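Local atomic coordinates of mannose-specific lectin 3 chain 1 (Crocus vernus, PDB entry 3MEZ), a protein that probably binds mannose as one of the two kinds of bulb-type lectin chain in a heterotetramer. Residues 63-66 with 67-71. Residues are numbered along the deposited sequence; the frame is centred on the assembly and turned at random.
Sequences EIHS and ANSNT
Ser69 reaches back with its hydroxyl to the carbonyl of Ser66, three residues earlier, and Ser69 OG donates a hydrogen bond to Ser66 O at 2.7 Å. The donor lies in the carbonyl plane, and the C=O...OG angle of 155° puts OG not far from the outward extension of the carbonyl bond. Rotation about the Ser69 CA-CB bond explains the reach: OG stands anti to the carbonyl carbon and beside the backbone N (chi1 -84°). The backbone makes no matching bond, because Ser69 N is 3.3 Å from Ser66 O but badly angled, so the side chain supplies the link across this bend. The same hydroxyl comes to the edge of the His65 ring, near the ring plane; its closest approach to His65 is 4.3 Å, from Ser69 OG to His65 CB, a loose contact. Ser66 sends its own hydroxyl elsewhere. It hydrogen-bonds Val50 N, its first torsion (chi1 -180°) turning OG away from the backbone N, which satisfies the hydroxyl of this buried residue and ties the start of the turn to a neighbouring loop. The peptide bond between Ser69 and Asn70 is modelled as cis, unusual before a non-proline residue. These features belong to the exposed connection from strand 62-65 to strand 74-76 in one of the three antiparallel sheets of the beta-prism II fold of bulb-type lectins, where His65 also packs on Pro72 and, on adjoining strand 53-56, on Thr53 and Arg55.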
# COMPACT_ATOMS: atom_id res chain seq x y z
N GLU A 63 0.90 15.38 -29.22
CA GLU A 63 0.62 16.10 -30.44
C GLU A 63 -0.81 15.89 -30.90
O GLU A 63 -1.20 14.79 -31.12
CB GLU A 63 1.55 15.62 -31.55
CG GLU A 63 3.01 15.51 -31.21
CD GLU A 63 3.91 15.29 -32.42
OE1 GLU A 63 5.10 15.47 -32.31
OE2 GLU A 63 3.41 14.96 -33.47
N ILE A 64 -1.56 16.95 -31.09
CA ILE A 64 -2.88 16.87 -31.71
C ILE A 64 -2.73 17.11 -33.19
O ILE A 64 -2.17 18.09 -33.60
CB ILE A 64 -3.89 17.87 -31.09
CG1 ILE A 64 -4.12 17.61 -29.61
CG2 ILE A 64 -5.17 17.83 -31.80
CD1 ILE A 64 -4.97 18.60 -28.95
N HIS A 65 -3.24 16.18 -33.99
CA HIS A 65 -3.19 16.23 -35.45
C HIS A 65 -4.57 16.29 -36.05
O HIS A 65 -5.46 15.65 -35.60
CB HIS A 65 -2.50 15.03 -36.04
CG HIS A 65 -1.03 15.03 -35.88
ND1 HIS A 65 -0.39 14.41 -34.84
CD2 HIS A 65 -0.06 15.56 -36.65
CE1 HIS A 65 0.90 14.56 -34.97
NE2 HIS A 65 1.13 15.24 -36.06
N SER A 66 -4.70 17.06 -37.11
CA SER A 66 -5.96 17.32 -37.75
C SER A 66 -6.05 16.64 -39.08
O SER A 66 -5.08 16.27 -39.64
CB SER A 66 -6.16 18.81 -37.93
OG SER A 66 -7.38 19.07 -38.54
N ALA A 67 -7.26 16.46 -39.56
CA ALA A 67 -7.50 15.77 -40.80
C ALA A 67 -6.92 16.50 -41.99
O ALA A 67 -6.41 15.92 -42.89
CB ALA A 67 -8.96 15.54 -40.99
N ASN A 68 -7.01 17.81 -41.97
CA ASN A 68 -6.21 18.56 -42.88
C ASN A 68 -4.96 18.90 -42.16
O ASN A 68 -4.95 19.90 -41.55
CB ASN A 68 -6.89 19.87 -43.09
CG ASN A 68 -8.36 19.78 -42.89
OD1 ASN A 68 -9.03 20.76 -42.60
ND2 ASN A 68 -8.88 18.59 -43.06
N SER A 69 -3.92 18.09 -42.19
CA SER A 69 -2.94 18.34 -41.18
C SER A 69 -2.41 19.65 -41.59
O SER A 69 -3.16 20.60 -41.48
CB SER A 69 -1.93 17.24 -41.04
OG SER A 69 -2.47 16.26 -40.20
N ASN A 70 -1.26 19.73 -42.24
CA ASN A 70 -0.10 18.87 -42.13
C ASN A 70 0.68 18.93 -40.84
O ASN A 70 1.17 17.96 -40.37
CB ASN A 70 0.84 19.15 -43.28
CG ASN A 70 0.64 18.21 -44.42
OD1 ASN A 70 1.48 17.35 -44.67
ND2 ASN A 70 -0.45 18.34 -45.12
N THR A 71 0.85 20.12 -40.32
CA THR A 71 1.47 20.29 -39.04
C THR A 71 0.47 20.13 -37.90
O THR A 71 -0.69 20.42 -38.07
CB THR A 71 2.07 21.66 -38.93
OG1 THR A 71 2.66 21.82 -37.64
CG2 THR A 71 1.01 22.71 -39.11